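Local atomic coordinates of short chain dehydrogenase (PDB entry 3UCX), a protein that probably works as an oxidoreductase of the short-chain dehydrogenase family, built on a Rossmann-type fold. Residues R88-A96 with A134-V145. Numbering follows the deposited sequence.
Sequences RVDVVINNA and ALEESKGAVVNV
Asn94 O is gripped twice: by the backbone N-H of Val145 (N to O 2.9 Å) and by a water that also donates to Val145 O. The side-chain amides of Asn94 and Asn144, a directly paired couple of residues, lie side by side with their planes 32° apart. Asn94 ND2 gives a nearly straight bond to Asn144 OD1 (2.8 Å, N-H...O angle 166°); the acceptor lies in the donor's amide plane, whereas the donor stands somewhat off the Asn144 carbonyl plane. Asn144 ND2 is held in turn by Ser171, which helps fix the orientation of that amide. Strand 91-94, the middle of the seven-stranded parallel Rossmann sheet with strand order 3-2-1-4-5-6-7, and its neighbour 141-145 run 10° apart with axes 4.8 Å from each other. Helix 110-130 packs on the face carrying Val142 and Asn94, helix 232-243 on that of Ile93 and Val143. Where helix 132-138 ends, Ser138 OG donates to Val89 O (2.7 Å) in the carbonyl plane, on a lone pair; a first torsion that sets OG between its own backbone N and carbonyl carbon brings it there. Leu135 CD1 meets Val92 CG2 at 4.0 Å, the two side chains crossing at about a right angle.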
ATOM      1  N   ARG A  88      16.701 -27.513  19.937  1.00 21.46           N
ATOM      2  CA  ARG A  88      16.718 -26.174  19.375  1.00 21.01           C
ATOM      3  C   ARG A  88      15.776 -26.058  18.186  1.00 18.77           C
ATOM      4  O   ARG A  88      15.445 -27.053  17.553  1.00 18.12           O
ATOM      5  CB  ARG A  88      18.111 -25.806  18.890  1.00 23.56           C
ATOM      6  CG  ARG A  88      18.619 -26.612  17.693  1.00 26.38           C
ATOM      7  CD  ARG A  88      20.112 -26.381  17.540  1.00 30.39           C
ATOM      8  NE  ARG A  88      20.310 -24.934  17.643  1.00 33.89           N
ATOM      9  CZ  ARG A  88      20.530 -24.110  16.630  1.00 33.54           C
ATOM     10  NH1 ARG A  88      20.694 -24.589  15.395  1.00 36.60           N
ATOM     11  NH2 ARG A  88      20.641 -22.794  16.872  1.00 31.65           N
ATOM     12  N   VAL A  89      15.404 -24.820  17.881  1.00 17.07           N
ATOM     13  CA  VAL A  89      14.635 -24.475  16.669  1.00 15.75           C
ATOM     14  C   VAL A  89      15.171 -23.153  16.140  1.00 15.39           C
ATOM     15  O   VAL A  89      15.224 -22.160  16.869  1.00 14.45           O
ATOM     16  CB  VAL A  89      13.126 -24.325  16.957  1.00 15.26           C
ATOM     17  CG1 VAL A  89      12.374 -23.842  15.708  1.00 14.63           C
ATOM     18  CG2 VAL A  89      12.536 -25.632  17.455  1.00 15.42           C
ATOM     19  N   ASP A  90      15.549 -23.144  14.858  1.00 15.53           N
ATOM     20  CA  ASP A  90      16.052 -21.949  14.172  1.00 15.53           C
ATOM     21  C   ASP A  90      15.002 -21.246  13.309  1.00 14.48           C
ATOM     22  O   ASP A  90      15.063 -20.031  13.133  1.00 14.06           O
ATOM     23  CB  ASP A  90      17.228 -22.370  13.293  1.00 16.87           C
ATOM     24  CG  ASP A  90      18.350 -22.923  14.121  1.00 18.83           C
ATOM     25  OD1 ASP A  90      19.040 -22.084  14.730  1.00 19.49           O
ATOM     26  OD2 ASP A  90      18.475 -24.173  14.230  1.00 19.11           O
ATOM     27  N   VAL A  91      14.056 -22.015  12.788  1.00 14.00           N
ATOM     28  CA  VAL A  91      13.065 -21.528  11.843  1.00 13.67           C
ATOM     29  C   VAL A  91      11.719 -22.169  12.122  1.00 13.42           C
ATOM     30  O   VAL A  91      11.621 -23.377  12.303  1.00 14.35           O
ATOM     31  CB  VAL A  91      13.465 -21.854  10.361  1.00 13.37           C
ATOM     32  CG1 VAL A  91      12.415 -21.334   9.379  1.00 13.35           C
ATOM     33  CG2 VAL A  91      14.842 -21.275  10.048  1.00 13.91           C
ATOM     34  N   VAL A  92      10.664 -21.370  12.136  1.00 13.31           N
ATOM     35  CA  VAL A  92       9.292 -21.898  12.120  1.00 13.27           C
ATOM     36  C   VAL A  92       8.598 -21.405  10.852  1.00 13.45           C
ATOM     37  O   VAL A  92       8.572 -20.201  10.578  1.00 13.34           O
ATOM     38  CB  VAL A  92       8.509 -21.457  13.362  1.00 13.81           C
ATOM     39  CG1 VAL A  92       7.034 -21.825  13.216  1.00 14.12           C
ATOM     40  CG2 VAL A  92       9.110 -22.079  14.645  1.00 13.60           C
ATOM     41  N   ILE A  93       8.058 -22.342  10.077  1.00 14.17           N
ATOM     42  CA  ILE A  93       7.324 -22.029   8.841  1.00 14.41           C
ATOM     43  C   ILE A  93       5.873 -22.475   9.011  1.00 14.76           C
ATOM     44  O   ILE A  93       5.593 -23.664   9.221  1.00 14.91           O
ATOM     45  CB  ILE A  93       7.947 -22.722   7.615  1.00 14.56           C
ATOM     46  CG1 ILE A  93       9.404 -22.283   7.435  1.00 15.09           C
ATOM     47  CG2 ILE A  93       7.138 -22.414   6.346  1.00 15.04           C
ATOM     48  CD1 ILE A  93      10.183 -23.093   6.389  1.00 15.42           C
ATOM     49  N   ASN A  94       4.948 -21.526   8.916  1.00 14.63           N
ATOM     50  CA  ASN A  94       3.535 -21.840   8.965  1.00 15.95           C
ATOM     51  C   ASN A  94       3.050 -21.938   7.518  1.00 17.25           C
ATOM     52  O   ASN A  94       2.886 -20.920   6.828  1.00 15.41           O
ATOM     53  CB  ASN A  94       2.786 -20.762   9.727  1.00 16.40           C
ATOM     54  CG  ASN A  94       2.957 -20.902  11.227  1.00 17.50           C
ATOM     55  OD1 ASN A  94       2.748 -21.985  11.771  1.00 18.31           O
ATOM     56  ND2 ASN A  94       3.385 -19.835  11.893  1.00 17.63           N
ATOM     57  N   ASN A  95       2.866 -23.164   7.049  1.00 19.89           N
ATOM     58  CA  ASN A  95       2.513 -23.363   5.641  1.00 23.23           C
ATOM     59  C   ASN A  95       1.024 -23.260   5.506  1.00 26.97           C
ATOM     60  O   ASN A  95       0.291 -23.700   6.406  1.00 30.21           O
ATOM     61  CB  ASN A  95       3.008 -24.681   5.115  1.00 23.48           C
ATOM     62  CG  ASN A  95       2.687 -24.878   3.643  1.00 23.90           C
ATOM     63  OD1 ASN A  95       2.588 -23.927   2.881  1.00 24.00           O
ATOM     64  ND2 ASN A  95       2.443 -26.097   3.268  1.00 24.45           N
ATOM     65  N   ALA A  96       0.582 -22.674   4.380  1.00 32.82           N
ATOM     66  CA  ALA A  96      -0.850 -22.437   4.119  1.00 35.37           C
ATOM     67  C   ALA A  96      -1.460 -23.737   3.598  1.00 40.12           C
ATOM     68  O   ALA A  96      -1.309 -24.059   2.420  1.00 42.36           O
ATOM     69  CB  ALA A  96      -1.041 -21.314   3.102  1.00 35.20           C
ATOM     70  N   ALA A 134      12.375 -21.148  22.124  1.00 13.37           N
ATOM     71  CA  ALA A 134      13.404 -21.701  21.258  1.00 13.60           C
ATOM     72  C   ALA A 134      13.959 -20.658  20.300  1.00 13.13           C
ATOM     73  O   ALA A 134      15.166 -20.511  20.187  1.00 13.91           O
ATOM     74  CB  ALA A 134      12.884 -22.920  20.509  1.00 13.32           C
ATOM     75  N   LEU A 135      13.084 -19.903  19.649  1.00 13.04           N
ATOM     76  CA  LEU A 135      13.506 -18.855  18.719  1.00 12.96           C
ATOM     77  C   LEU A 135      14.244 -17.708  19.376  1.00 13.28           C
ATOM     78  O   LEU A 135      15.117 -17.108  18.738  1.00 13.03           O
ATOM     79  CB  LEU A 135      12.299 -18.326  17.950  1.00 12.61           C
ATOM     80  CG  LEU A 135      11.674 -19.344  17.004  1.00 12.69           C
ATOM     81  CD1 LEU A 135      10.328 -18.810  16.542  1.00 13.16           C
ATOM     82  CD2 LEU A 135      12.590 -19.663  15.830  1.00 12.77           C
ATOM     83  N   GLU A 136      13.946 -17.419  20.649  1.00 14.35           N
ATOM     84  CA  GLU A 136      14.689 -16.391  21.388  1.00 15.74           C
ATOM     85  C   GLU A 136      16.146 -16.799  21.508  1.00 15.84           C
ATOM     86  O   GLU A 136      17.040 -15.968  21.317  1.00 16.29           O
ATOM     87  CB  GLU A 136      14.163 -16.134  22.822  1.00 17.56           C
ATOM     88  CG  GLU A 136      12.772 -15.582  22.925  1.00 20.01           C
ATOM     89  CD  GLU A 136      12.339 -15.287  24.364  1.00 22.34           C
ATOM     90  OE1 GLU A 136      13.158 -15.407  25.271  1.00 24.34           O
ATOM     91  OE2 GLU A 136      11.164 -14.946  24.588  1.00 26.60           O
ATOM     92  N   GLU A 137      16.383 -18.068  21.818  1.00 15.32           N
ATOM     93  CA  GLU A 137      17.741 -18.548  22.044  1.00 15.99           C
ATOM     94  C   GLU A 137      18.529 -18.584  20.727  1.00 15.67           C
ATOM     95  O   GLU A 137      19.723 -18.280  20.690  1.00 15.44           O
ATOM     96  CB  GLU A 137      17.757 -19.945  22.679  1.00 16.40           C
ATOM     97  CG  GLU A 137      19.162 -20.476  22.896  1.00 17.60           C
ATOM     98  CD  GLU A 137      19.239 -21.878  23.473  1.00 18.66           C
ATOM     99  OE1 GLU A 137      18.191 -22.533  23.707  1.00 19.22           O
ATOM    100  OE2 GLU A 137      20.387 -22.335  23.680  1.00 19.50           O
ATOM    101  N   SER A 138      17.868 -18.993  19.654  1.00 14.94           N
ATOM    102  CA  SER A 138      18.539 -19.083  18.366  1.00 14.76           C
ATOM    103  C   SER A 138      18.587 -17.735  17.597  1.00 15.21           C
ATOM    104  O   SER A 138      19.225 -17.656  16.554  1.00 15.19           O
ATOM    105  CB  SER A 138      17.864 -20.155  17.516  1.00 14.81           C
ATOM    106  OG  SER A 138      16.544 -19.776  17.187  1.00 13.67           O
ATOM    107  N   LYS A 139      17.888 -16.703  18.079  1.00 14.13           N
ATOM    108  CA  LYS A 139      17.638 -15.497  17.280  1.00 14.20           C
ATOM    109  C   LYS A 139      17.127 -15.910  15.898  1.00 14.14           C
ATOM    110  O   LYS A 139      17.659 -15.508  14.844  1.00 14.04           O
ATOM    111  CB  LYS A 139      18.906 -14.619  17.175  1.00 14.86           C
ATOM    112  N   GLY A 140      16.072 -16.707  15.926  1.00 13.50           N
ATOM    113  CA  GLY A 140      15.566 -17.388  14.748  1.00 13.33           C
ATOM    114  C   GLY A 140      14.595 -16.578  13.916  1.00 12.53           C
ATOM    115  O   GLY A 140      14.511 -15.357  14.026  1.00 12.62           O
ATOM    116  N   ALA A 141      13.907 -17.278  13.034  1.00 12.58           N
ATOM    117  CA  ALA A 141      13.073 -16.670  12.037  1.00 12.34           C
ATOM    118  C   ALA A 141      11.769 -17.430  11.878  1.00 12.29           C
ATOM    119  O   ALA A 141      11.724 -18.665  11.953  1.00 13.06           O
ATOM    120  CB  ALA A 141      13.816 -16.600  10.693  1.00 12.42           C
ATOM    121  N   VAL A 142      10.715 -16.668  11.626  1.00 12.07           N
ATOM    122  CA  VAL A 142       9.415 -17.180  11.320  1.00 11.65           C
ATOM    123  C   VAL A 142       9.095 -16.765   9.891  1.00 11.67           C
ATOM    124  O   VAL A 142       9.316 -15.621   9.536  1.00 12.01           O
ATOM    125  CB  VAL A 142       8.338 -16.595  12.236  1.00 11.56           C
ATOM    126  CG1 VAL A 142       6.937 -17.052  11.764  1.00 11.27           C
ATOM    127  CG2 VAL A 142       8.634 -16.974  13.708  1.00 11.60           C
ATOM    128  N   VAL A 143       8.611 -17.708   9.090  1.00 11.85           N
ATOM    129  CA  VAL A 143       8.019 -17.399   7.782  1.00 11.89           C
ATOM    130  C   VAL A 143       6.598 -17.915   7.759  1.00 12.05           C
ATOM    131  O   VAL A 143       6.362 -19.130   7.850  1.00 12.33           O
ATOM    132  CB  VAL A 143       8.776 -18.009   6.583  1.00 12.21           C
ATOM    133  CG1 VAL A 143       8.196 -17.464   5.265  1.00 11.83           C
ATOM    134  CG2 VAL A 143      10.263 -17.709   6.662  1.00 12.24           C
ATOM    135  N   ASN A 144       5.655 -16.995   7.597  1.00 11.93           N
ATOM    136  CA  ASN A 144       4.266 -17.344   7.428  1.00 12.45           C
ATOM    137  C   ASN A 144       3.908 -17.317   5.950  1.00 12.86           C
ATOM    138  O   ASN A 144       4.070 -16.289   5.300  1.00 13.06           O
ATOM    139  CB  ASN A 144       3.371 -16.401   8.221  1.00 12.54           C
ATOM    140  CG  ASN A 144       3.528 -16.575   9.713  1.00 12.78           C
ATOM    141  OD1 ASN A 144       3.881 -17.650  10.167  1.00 13.05           O
ATOM    142  ND2 ASN A 144       3.295 -15.504  10.475  1.00 12.80           N
ATOM    143  N   VAL A 145       3.450 -18.452   5.428  1.00 13.04           N
ATOM    144  CA  VAL A 145       2.997 -18.530   4.048  1.00 13.09           C
ATOM    145  C   VAL A 145       1.610 -17.939   3.996  1.00 13.51           C
ATOM    146  O   VAL A 145       0.660 -18.444   4.631  1.00 14.30           O
ATOM    147  CB  VAL A 145       3.031 -19.953   3.494  1.00 13.75           C
ATOM    148  CG1 VAL A 145       2.532 -19.980   2.027  1.00 12.92           C
ATOM    149  CG2 VAL A 145       4.449 -20.508   3.601  1.00 13.70           C
TER
HETATM  150  O   HOH W   1      16.645 -22.916  19.878  1.00 15.88           O
HETATM  151  O   HOH W   2      19.190 -19.471  13.992  1.00 21.29           O
HETATM  152  O   HOH W   3       1.104 -18.845   7.576  1.00 22.83           O